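Long-range contacts in mandelate racemase/muconate lactonizing enzyme, C-terminal domain protein (Paracoccus denitrificans, PDB 4DWD), which binds magnesium and, as a member of the mandelate racemase/muconate lactonizing branch of the enolase superfamily, probably acts as a hydro-lyase: residues G120-S131 / S314-L325; I272-M282 / G305-T315. One frame throughout, in Å; residues are numbered along the deposited sequence.

Contact 1: G120-S131 / S314-L325; sequences GAWRTRLPCYSS and STLMHMTKPVEL
Strands 125-131 and 323-325 run parallel where the first and last parallel strands of the enolase-type barrel meet and close it. Val323 N donates to Pro127 O, Tyr129 N to Val323 O, Leu325 N to Tyr129 O and Ser131 N to Leu325 O. The two prolines fit because neither N has a place in this ladder; CB of Pro322 packs 3.4 Å from Pro127 O. One face of the Tyr129 ring lies over Glu324, with CA of Glu324 3.9 Å from the ring centroid, and Pro322 O comes up at the ring edge. Extended from CG, the Glu324 chain carries OE2 to Ser131 OG, which donates to it at 2.7 Å on the anti side of the carboxylate; Tyr129 OH bonds instead to Lys160. Before the strands, Trp122 N binds Ser314 O at 2.7 Å, and CA of Met317 sits over the indole's five-membered ring, 3.6 Å from its centroid. Arg123, its chain bent at chi3 (64°), grips Leu316 O end-on with NH1 (2.8 Å) and NH2 (3.0 Å), the oxygen lying in the guanidinium plane. That plane is sandwiched between CB of Trp122 and CB of Met319. Replacing Arg123 with an alanine would probably leave Leu316 O without both donors and open a gap between Trp122 and Met319. The chemistry thus changes along the contact: the guanidinium holds the loop chiefly through one backbone carbonyl, whereas Glu324 and Tyr129 lie near Asp197 and Glu223 respectively, residues seen binding calcium in this protein.

Contact 2: I272-M282 / G305-T315; sequences IVKMGGITGMM and GHFANIHVLST
Ile272, Ile278 and Met282 pack their apolar side chains on Ala308 and Val312 of helix 305-314. CD1 of Ile272 lies 3.8 Å from both CB of Ala308 and CG2 of Val312. With CG1 anti to the backbone N (chi1 -159°), the longer arm of Ile272 carries CD1 to these two residues and leaves CG2 at Gly305 O. Val273 CG1 approaches Gly305 CA to 3.6 Å; glycine suits this place because a side chain there would collide with that methyl. From helix 277-282, Ile278 lies alongside Val312, the two side chains running in opposite senses, CG2 to CG2 at 4.1 Å. The branched Ile272, Ile278 and Val312 thus interlock through their methyls, and the small Ala308 admits both isoleucines. The selenium of Met282, a selenomethionine in this crystal, meets Val312 CG1 at 4.0 Å; bends at chi2 and chi3 turn its end across Thr315, with SE 3.5 Å from OG1.

Polar links are few, and no direct hydrogen bond joins the segments. One water spans them, accepting from Ile272 N and donating to Asn309 OD1, each at 2.9 Å. Thr315 OG1 turns back to Val312 O at 2.7 Å, in the carbonyl plane, so this hydroxyl is satisfied within its own segment.

The axes of the short helical segments are inclined by 36° and come within 10.1 Å. Both helices belong to the layer around the barrel: helix 90-110 packs against Val273, Ile278 and Ala308, whereas strand 323-325, in the barrel wall, meets Asn309, Ile310 and Leu313.

How the contacts relate
The centres of contacts 1 and 2 lie 12 Å apart, and the two share Ser314 and Thr315, where helix 304-314 gives way to the loop leading to strand 323-325. Along the chain strand 125-132 comes first, then helix 277-291, helix 304-314 and strand 323-325, so contact 2 lies between the two segments of contact 1, overlapping the second at the shared residues. They also touch directly: Leu126 and Val323 of contact 1 pack on Leu313 and Asn309 of contact 2. Contact 1 is in the strand wall, contact 2 in the helical layer outside it. Helix 304-314 thereby links the strand closure to the neighbouring helix.

Contact 1: G120-S131 / S314-L325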
loop_
_atom_site.group_PDB
_atom_site.type_symbol
_atom_site.label_atom_id
_atom_site.label_comp_id
_atom_site.label_asym_id
_atom_site.label_seq_id
_atom_site.Cartn_x
_atom_site.Cartn_y
_atom_site.Cartn_z
ATOM N N GLY B 120 -35.980 8.427 -17.118
ATOM C CA GLY B 120 -37.056 8.431 -16.130
ATOM C C GLY B 120 -36.661 9.022 -14.786
ATOM O O GLY B 120 -35.480 9.048 -14.414
ATOM N N ALA B 121 -37.672 9.480 -14.055
ATOM C CA ALA B 121 -37.495 10.019 -12.716
ATOM C C ALA B 121 -37.947 9.023 -11.659
ATOM O O ALA B 121 -39.006 8.402 -11.792
ATOM C CB ALA B 121 -38.277 11.312 -12.576
ATOM N N TRP B 122 -37.138 8.876 -10.612
ATOM C CA TRP B 122 -37.529 8.125 -9.412
ATOM C C TRP B 122 -38.514 8.904 -8.600
ATOM O O TRP B 122 -39.278 8.342 -7.822
ATOM C CB TRP B 122 -36.322 7.853 -8.529
ATOM C CG TRP B 122 -35.383 6.865 -9.143
ATOM C CD1 TRP B 122 -34.276 7.134 -9.943
ATOM C CD2 TRP B 122 -35.439 5.405 -9.034
ATOM N NE1 TRP B 122 -33.665 5.976 -10.329
ATOM C CE2 TRP B 122 -34.317 4.897 -9.823
ATOM C CE3 TRP B 122 -36.276 4.500 -8.379
ATOM C CZ2 TRP B 122 -34.056 3.536 -9.939
ATOM C CZ3 TRP B 122 -36.007 3.125 -8.513
ATOM C CH2 TRP B 122 -34.914 2.659 -9.270
ATOM N N ARG B 123 -38.459 10.222 -8.745
ATOM C CA ARG B 123 -39.252 11.148 -7.950
ATOM C C ARG B 123 -39.385 12.441 -8.736
ATOM O O ARG B 123 -38.451 12.853 -9.429
ATOM C CB ARG B 123 -38.551 11.439 -6.615
ATOM C CG ARG B 123 -37.227 12.184 -6.797
ATOM C CD ARG B 123 -36.309 12.138 -5.589
ATOM N NE ARG B 123 -35.863 10.779 -5.285
ATOM C CZ ARG B 123 -34.864 10.146 -5.892
ATOM N NH1 ARG B 123 -34.166 10.735 -6.869
ATOM N NH2 ARG B 123 -34.558 8.908 -5.508
ATOM N N THR B 124 -40.538 13.090 -8.628
ATOM C CA THR B 124 -40.688 14.430 -9.195
ATOM C C THR B 124 -40.963 15.467 -8.101
ATOM O O THR B 124 -41.140 16.651 -8.387
ATOM C CB THR B 124 -41.766 14.492 -10.296
ATOM O OG1 THR B 124 -43.016 14.037 -9.767
ATOM C CG2 THR B 124 -41.366 13.644 -11.498
ATOM N N ARG B 125 -40.995 15.013 -6.852
ATOM C CA ARG B 125 -40.956 15.924 -5.714
ATOM C C ARG B 125 -39.660 15.688 -4.961
ATOM O O ARG B 125 -39.431 14.612 -4.414
ATOM C CB ARG B 125 -42.161 15.723 -4.805
ATOM C CG ARG B 125 -43.435 16.272 -5.399
ATOM C CD ARG B 125 -44.554 16.202 -4.387
ATOM N NE ARG B 125 -45.845 16.522 -4.983
ATOM C CZ ARG B 125 -46.976 16.622 -4.299
ATOM N NH1 ARG B 125 -46.986 16.433 -2.998
ATOM N NH2 ARG B 125 -48.099 16.918 -4.921
ATOM N N LEU B 126 -38.789 16.688 -4.965
ATOM C CA LEU B 126 -37.448 16.495 -4.429
ATOM C C LEU B 126 -37.279 17.300 -3.154
ATOM O O LEU B 126 -37.491 18.508 -3.166
ATOM C CB LEU B 126 -36.390 16.898 -5.461
ATOM C CG LEU B 126 -36.309 16.093 -6.762
ATOM C CD1 LEU B 126 -37.316 16.587 -7.793
ATOM C CD2 LEU B 126 -34.896 16.130 -7.343
ATOM N N PRO B 127 -36.904 16.636 -2.047
ATOM C CA PRO B 127 -36.694 17.401 -0.812
ATOM C C PRO B 127 -35.559 18.410 -0.952
ATOM O O PRO B 127 -34.605 18.169 -1.697
ATOM C CB PRO B 127 -36.333 16.327 0.218
ATOM C CG PRO B 127 -35.839 15.174 -0.588
ATOM C CD PRO B 127 -36.622 15.202 -1.867
ATOM N N CYS B 128 -35.672 19.530 -0.244
ATOM C CA CYS B 128 -34.611 20.538 -0.245
ATOM C C CYS B 128 -33.866 20.594 1.096
ATOM O O CYS B 128 -34.373 20.120 2.118
ATOM C CB CYS B 128 -35.174 21.924 -0.594
ATOM S SG CYS B 128 -36.039 22.777 0.752
ATOM N N TYR B 129 -32.653 21.145 1.084
ATOM C CA TYR B 129 -32.007 21.565 2.331
ATOM C C TYR B 129 -31.680 23.046 2.266
ATOM O O TYR B 129 -31.257 23.548 1.220
ATOM C CB TYR B 129 -30.784 20.693 2.684
ATOM C CG TYR B 129 -29.470 20.904 1.938
ATOM C CD1 TYR B 129 -28.597 21.926 2.301
ATOM C CD2 TYR B 129 -29.069 20.028 0.914
ATOM C CE1 TYR B 129 -27.375 22.091 1.660
ATOM C CE2 TYR B 129 -27.846 20.190 0.263
ATOM C CZ TYR B 129 -27.008 21.224 0.644
ATOM O OH TYR B 129 -25.796 21.405 0.029
ATOM N N SER B 130 -31.914 23.754 3.369
ATOM C CA SER B 130 -31.596 25.172 3.448
ATOM C C SER B 130 -30.099 25.316 3.652
ATOM O O SER B 130 -29.556 24.869 4.676
ATOM C CB SER B 130 -32.338 25.837 4.612
ATOM O OG SER B 130 -33.740 25.765 4.440
ATOM N N SER B 131 -29.444 25.928 2.670
ATOM C CA SER B 131 -28.003 26.112 2.681
ATOM C C SER B 131 -27.742 27.577 3.022
ATOM O O SER B 131 -28.031 28.462 2.218
ATOM C CB SER B 131 -27.444 25.742 1.315
ATOM O OG SER B 131 -26.034 25.745 1.328
ATOM N N SER B 314 -33.479 13.897 -10.180
ATOM C CA SER B 314 -34.688 13.085 -10.274
ATOM C C SER B 314 -34.362 11.665 -10.738
ATOM O O SER B 314 -35.127 10.730 -10.440
ATOM C CB SER B 314 -35.724 13.736 -11.204
ATOM O OG SER B 314 -35.391 13.576 -12.575
ATOM N N THR B 315 -33.227 11.507 -11.435
ATOM C CA THR B 315 -32.812 10.205 -12.007
ATOM C C THR B 315 -31.948 9.374 -11.060
ATOM O O THR B 315 -31.631 8.224 -11.370
ATOM C CB THR B 315 -32.017 10.350 -13.334
ATOM O OG1 THR B 315 -30.670 10.767 -13.068
ATOM C CG2 THR B 315 -32.707 11.309 -14.314
ATOM N N LEU B 316 -31.540 9.967 -9.939
ATOM C CA LEU B 316 -30.618 9.324 -8.999
ATOM C C LEU B 316 -31.372 8.344 -8.107
ATOM O O LEU B 316 -32.262 8.740 -7.363
ATOM C CB LEU B 316 -29.895 10.384 -8.154
ATOM C CG LEU B 316 -28.848 9.911 -7.135
ATOM C CD1 LEU B 316 -27.622 9.308 -7.815
ATOM C CD2 LEU B 316 -28.429 11.041 -6.208
HETATM N N MSE B 317 -31.022 7.065 -8.201
HETATM C CA MSE B 317 -31.720 6.032 -7.433
HETATM C C MSE B 317 -31.507 6.233 -5.952
HETATM O O MSE B 317 -32.472 6.463 -5.215
HETATM C CB MSE B 317 -31.248 4.658 -7.886
HETATM C CG MSE B 317 -31.972 3.561 -7.114
HETATM SE SE MSE B 317 -31.405 1.796 -7.786
HETATM C CE MSE B 317 -29.447 2.078 -7.694
ATOM N N HIS B 318 -30.248 6.152 -5.513
ATOM C CA HIS B 318 -29.924 6.245 -4.085
ATOM C C HIS B 318 -29.640 7.653 -3.685
ATOM O O HIS B 318 -28.495 8.000 -3.355
ATOM C CB HIS B 318 -28.739 5.353 -3.719
ATOM C CG HIS B 318 -28.999 3.883 -3.903
ATOM N ND1 HIS B 318 -28.050 3.035 -4.346
ATOM C CD2 HIS B 318 -30.147 3.116 -3.685
ATOM C CE1 HIS B 318 -28.563 1.787 -4.410
ATOM N NE2 HIS B 318 -29.846 1.842 -4.013
HETATM N N MSE B 319 -30.675 8.490 -3.719
HETATM C CA MSE B 319 -30.577 9.854 -3.178
HETATM C C MSE B 319 -30.525 9.775 -1.669
HETATM O O MSE B 319 -31.408 9.192 -1.039
HETATM C CB MSE B 319 -31.737 10.723 -3.658
HETATM C CG MSE B 319 -31.268 12.155 -3.900
HETATM SE SE MSE B 319 -32.649 13.333 -4.691
HETATM C CE MSE B 319 -33.499 13.577 -2.958
ATOM N N THR B 320 -29.470 10.345 -1.086
ATOM C CA THR B 320 -29.216 10.236 0.352
ATOM C C THR B 320 -29.313 11.563 1.097
ATOM O O THR B 320 -29.522 11.583 2.315
ATOM C CB THR B 320 -27.818 9.654 0.620
ATOM O OG1 THR B 320 -26.841 10.418 -0.111
ATOM C CG2 THR B 320 -27.752 8.197 0.192
ATOM N N LYS B 321 -29.145 12.664 0.369
ATOM C CA LYS B 321 -29.245 14.004 0.951
ATOM C C LYS B 321 -30.137 14.837 0.038
ATOM O O LYS B 321 -30.298 14.504 -1.136
ATOM C CB LYS B 321 -27.849 14.645 1.113
ATOM C CG LYS B 321 -26.840 13.810 1.910
ATOM C CD LYS B 321 -27.067 13.868 3.411
ATOM C CE LYS B 321 -25.894 13.288 4.197
ATOM N NZ LYS B 321 -25.611 11.852 3.907
ATOM N N PRO B 322 -30.745 15.902 0.570
ATOM C CA PRO B 322 -31.648 16.716 -0.229
ATOM C C PRO B 322 -30.943 17.610 -1.251
ATOM O O PRO B 322 -29.721 17.684 -1.292
ATOM C CB PRO B 322 -32.352 17.590 0.814
ATOM C CG PRO B 322 -32.088 16.936 2.124
ATOM C CD PRO B 322 -30.732 16.330 1.979
ATOM N N VAL B 323 -31.749 18.287 -2.058
ATOM C CA VAL B 323 -31.279 19.256 -3.056
ATOM C C VAL B 323 -30.896 20.582 -2.392
ATOM O O VAL B 323 -31.654 21.139 -1.603
ATOM C CB VAL B 323 -32.394 19.524 -4.086
ATOM C CG1 VAL B 323 -31.949 20.571 -5.102
ATOM C CG2 VAL B 323 -32.793 18.235 -4.795
ATOM N N GLU B 324 -29.723 21.104 -2.733
ATOM C CA GLU B 324 -29.272 22.380 -2.174
ATOM C C GLU B 324 -30.136 23.574 -2.583
ATOM O O GLU B 324 -30.430 23.768 -3.768
ATOM C CB GLU B 324 -27.814 22.648 -2.549
ATOM C CG GLU B 324 -27.282 23.906 -1.866
ATOM C CD GLU B 324 -25.773 24.059 -1.899
ATOM O OE1 GLU B 324 -25.090 23.380 -2.688
ATOM O OE2 GLU B 324 -25.275 24.911 -1.140
ATOM N N LEU B 325 -30.532 24.356 -1.578
ATOM C CA LEU B 325 -31.203 25.643 -1.754
ATOM C C LEU B 325 -30.417 26.724 -1.009
ATOM O O LEU B 325 -30.526 26.882 0.222
ATOM C CB LEU B 325 -32.666 25.587 -1.299
ATOM C CG LEU B 325 -33.437 26.917 -1.410
ATOM C CD1 LEU B 325 -33.563 27.354 -2.870
ATOM C CD2 LEU B 325 -34.801 26.780 -0.757
#

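Contact 2: I272-M282 / G305-T315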
loop_
_atom_site.group_PDB
_atom_site.type_symbol
_atom_site.label_atom_id
_atom_site.label_comp_id
_atom_site.label_asym_id
_atom_site.label_seq_id
_atom_site.Cartn_x
_atom_site.Cartn_y
_atom_site.Cartn_z
ATOM N N ILE B 272 -23.166 21.219 -11.467
ATOM C CA ILE B 272 -23.584 21.153 -12.866
ATOM C C ILE B 272 -23.285 22.399 -13.720
ATOM O O ILE B 272 -23.213 22.292 -14.956
ATOM C CB ILE B 272 -25.101 20.781 -12.914
ATOM C CG1 ILE B 272 -25.535 20.186 -14.257
ATOM C CG2 ILE B 272 -26.002 21.941 -12.475
ATOM C CD1 ILE B 272 -26.744 19.295 -14.075
ATOM N N VAL B 273 -23.133 23.568 -13.083
ATOM C CA VAL B 273 -22.778 24.784 -13.820
ATOM C C VAL B 273 -21.300 25.127 -13.707
ATOM O O VAL B 273 -20.827 26.088 -14.342
ATOM C CB VAL B 273 -23.650 26.015 -13.450
ATOM C CG1 VAL B 273 -25.110 25.740 -13.736
ATOM C CG2 VAL B 273 -23.461 26.467 -12.010
ATOM N N LYS B 274 -20.567 24.334 -12.921
ATOM C CA LYS B 274 -19.106 24.479 -12.852
ATOM C C LYS B 274 -18.370 23.541 -13.802
ATOM O O LYS B 274 -17.247 23.832 -14.221
ATOM C CB LYS B 274 -18.584 24.245 -11.427
ATOM C CG LYS B 274 -19.062 25.307 -10.448
ATOM C CD LYS B 274 -18.461 25.042 -9.073
ATOM C CE LYS B 274 -18.958 26.024 -8.021
ATOM N NZ LYS B 274 -18.396 27.393 -8.236
HETATM N N MSE B 275 -18.985 22.406 -14.110
HETATM C CA MSE B 275 -18.351 21.364 -14.925
HETATM C C MSE B 275 -19.429 20.456 -15.442
HETATM O O MSE B 275 -20.470 20.273 -14.787
HETATM C CB MSE B 275 -17.342 20.569 -14.071
HETATM C CG MSE B 275 -17.946 19.814 -12.878
HETATM SE SE MSE B 275 -18.551 17.998 -13.358
HETATM C CE MSE B 275 -16.797 17.116 -13.308
ATOM N N GLY B 276 -19.189 19.903 -16.629
ATOM C CA GLY B 276 -19.954 18.772 -17.130
ATOM C C GLY B 276 -21.336 19.035 -17.691
ATOM O O GLY B 276 -21.736 18.412 -18.666
ATOM N N GLY B 277 -22.090 19.946 -17.078
ATOM C CA GLY B 277 -23.480 20.096 -17.484
ATOM C C GLY B 277 -24.231 18.804 -17.212
ATOM O O GLY B 277 -23.800 17.979 -16.403
ATOM N N ILE B 278 -25.372 18.630 -17.862
ATOM C CA ILE B 278 -26.171 17.427 -17.666
ATOM C C ILE B 278 -25.401 16.163 -18.082
ATOM O O ILE B 278 -25.351 15.190 -17.328
ATOM C CB ILE B 278 -27.525 17.565 -18.407
ATOM C CG1 ILE B 278 -28.388 18.600 -17.660
ATOM C CG2 ILE B 278 -28.212 16.203 -18.548
ATOM C CD1 ILE B 278 -29.481 19.229 -18.498
ATOM N N THR B 279 -24.792 16.187 -19.263
ATOM C CA THR B 279 -24.052 15.021 -19.764
ATOM C C THR B 279 -22.947 14.603 -18.787
ATOM O O THR B 279 -22.837 13.427 -18.417
ATOM C CB THR B 279 -23.457 15.337 -21.138
ATOM O OG1 THR B 279 -24.513 15.790 -22.002
ATOM C CG2 THR B 279 -22.799 14.109 -21.741
ATOM N N GLY B 280 -22.143 15.568 -18.352
ATOM C CA GLY B 280 -21.025 15.255 -17.463
ATOM C C GLY B 280 -21.460 14.851 -16.076
ATOM O O GLY B 280 -20.835 13.981 -15.448
HETATM N N MSE B 281 -22.534 15.468 -15.575
HETATM C CA MSE B 281 -23.023 15.133 -14.239
HETATM C C MSE B 281 -23.555 13.715 -14.213
HETATM O O MSE B 281 -23.391 13.007 -13.206
HETATM C CB MSE B 281 -24.018 16.165 -13.722
HETATM C CG MSE B 281 -23.280 17.477 -13.423
HETATM SE SE MSE B 281 -22.227 17.380 -11.755
HETATM C CE MSE B 281 -23.744 17.401 -10.536
HETATM N N MSE B 282 -24.164 13.263 -15.305
HETATM C CA MSE B 282 -24.608 11.863 -15.382
HETATM C C MSE B 282 -23.425 10.920 -15.355
HETATM O O MSE B 282 -23.491 9.869 -14.724
HETATM C CB MSE B 282 -25.508 11.602 -16.598
HETATM C CG MSE B 282 -26.833 12.378 -16.556
HETATM SE SE MSE B 282 -28.060 11.743 -15.140
HETATM C CE MSE B 282 -28.581 10.048 -15.959
ATOM N N GLY B 305 -29.388 26.748 -13.530
ATOM C CA GLY B 305 -28.586 25.713 -12.862
ATOM C C GLY B 305 -29.428 24.836 -11.946
ATOM O O GLY B 305 -29.219 23.632 -11.856
ATOM N N HIS B 306 -30.394 25.443 -11.260
ATOM C CA HIS B 306 -31.272 24.675 -10.395
ATOM C C HIS B 306 -32.069 23.681 -11.193
ATOM O O HIS B 306 -32.189 22.518 -10.804
ATOM C CB HIS B 306 -32.204 25.611 -9.643
ATOM C CG HIS B 306 -33.289 24.898 -8.901
ATOM N ND1 HIS B 306 -33.083 24.293 -7.706
ATOM C CD2 HIS B 306 -34.625 24.700 -9.224
ATOM C CE1 HIS B 306 -34.238 23.743 -7.287
ATOM N NE2 HIS B 306 -35.184 24.000 -8.210
ATOM N N PHE B 307 -32.621 24.120 -12.320
ATOM C CA PHE B 307 -33.435 23.231 -13.140
ATOM C C PHE B 307 -32.608 22.074 -13.699
ATOM O O PHE B 307 -33.045 20.924 -13.664
ATOM C CB PHE B 307 -34.139 24.015 -14.250
ATOM C CG PHE B 307 -35.450 24.606 -13.823
ATOM C CD1 PHE B 307 -35.498 25.670 -12.925
ATOM C CD2 PHE B 307 -36.635 24.111 -14.338
ATOM C CE1 PHE B 307 -36.710 26.214 -12.539
ATOM C CE2 PHE B 307 -37.851 24.647 -13.959
ATOM C CZ PHE B 307 -37.891 25.701 -13.051
ATOM N N ALA B 308 -31.408 22.365 -14.206
ATOM C CA ALA B 308 -30.533 21.287 -14.665
ATOM C C ALA B 308 -30.250 20.285 -13.551
ATOM O O ALA B 308 -30.343 19.072 -13.745
ATOM C CB ALA B 308 -29.236 21.861 -15.212
ATOM N N ASN B 309 -29.930 20.818 -12.378
ATOM C CA ASN B 309 -29.636 20.011 -11.195
ATOM C C ASN B 309 -30.791 19.083 -10.826
ATOM O O ASN B 309 -30.574 17.886 -10.609
ATOM C CB ASN B 309 -29.268 20.937 -10.024
ATOM C CG ASN B 309 -28.618 20.209 -8.852
ATOM O OD1 ASN B 309 -27.736 19.375 -9.032
ATOM N ND2 ASN B 309 -29.035 20.557 -7.634
ATOM N N ILE B 310 -32.015 19.618 -10.764
ATOM C CA ILE B 310 -33.150 18.753 -10.388
ATOM C C ILE B 310 -33.543 17.719 -11.464
ATOM O O ILE B 310 -33.967 16.619 -11.128
ATOM C CB ILE B 310 -34.372 19.525 -9.827
ATOM C CG1 ILE B 310 -35.014 20.416 -10.901
ATOM C CG2 ILE B 310 -33.980 20.296 -8.557
ATOM C CD1 ILE B 310 -36.328 21.036 -10.461
ATOM N N HIS B 311 -33.373 18.030 -12.749
ATOM C CA HIS B 311 -33.570 16.974 -13.755
ATOM C C HIS B 311 -32.621 15.823 -13.510
ATOM O O HIS B 311 -33.026 14.659 -13.522
ATOM C CB HIS B 311 -33.422 17.504 -15.175
ATOM C CG HIS B 311 -34.656 18.211 -15.691
ATOM N ND1 HIS B 311 -35.667 17.549 -16.299
ATOM C CD2 HIS B 311 -35.019 19.557 -15.669
ATOM C CE1 HIS B 311 -36.629 18.429 -16.653
ATOM N NE2 HIS B 311 -36.231 19.658 -16.266
ATOM N N VAL B 312 -31.345 16.125 -13.297
ATOM C CA VAL B 312 -30.372 15.063 -13.026
ATOM C C VAL B 312 -30.686 14.335 -11.722
ATOM O O VAL B 312 -30.689 13.118 -11.681
ATOM C CB VAL B 312 -28.924 15.605 -13.027
ATOM C CG1 VAL B 312 -27.941 14.613 -12.405
ATOM C CG2 VAL B 312 -28.497 15.966 -14.445
ATOM N N LEU B 313 -30.972 15.075 -10.657
ATOM C CA LEU B 313 -31.231 14.407 -9.367
ATOM C C LEU B 313 -32.507 13.564 -9.328
ATOM O O LEU B 313 -32.595 12.606 -8.556
ATOM C CB LEU B 313 -31.172 15.403 -8.208
ATOM C CG LEU B 313 -29.722 15.845 -7.938
ATOM C CD1 LEU B 313 -29.681 17.020 -6.976
ATOM C CD2 LEU B 313 -28.874 14.688 -7.410
ATOM N N SER B 314 -33.479 13.897 -10.180
ATOM C CA SER B 314 -34.688 13.085 -10.274
ATOM C C SER B 314 -34.362 11.665 -10.738
ATOM O O SER B 314 -35.127 10.730 -10.440
ATOM C CB SER B 314 -35.724 13.736 -11.204
ATOM O OG SER B 314 -35.391 13.576 -12.575
ATOM N N THR B 315 -33.227 11.507 -11.435
ATOM C CA THR B 315 -32.812 10.205 -12.007
ATOM C C THR B 315 -31.948 9.374 -11.060
ATOM O O THR B 315 -31.631 8.224 -11.370
ATOM C CB THR B 315 -32.017 10.350 -13.334
ATOM O OG1 THR B 315 -30.670 10.767 -13.068
ATOM C CG2 THR B 315 -32.707 11.309 -14.314
HETATM O O HOH W 1 -25.252 20.841 -9.431
#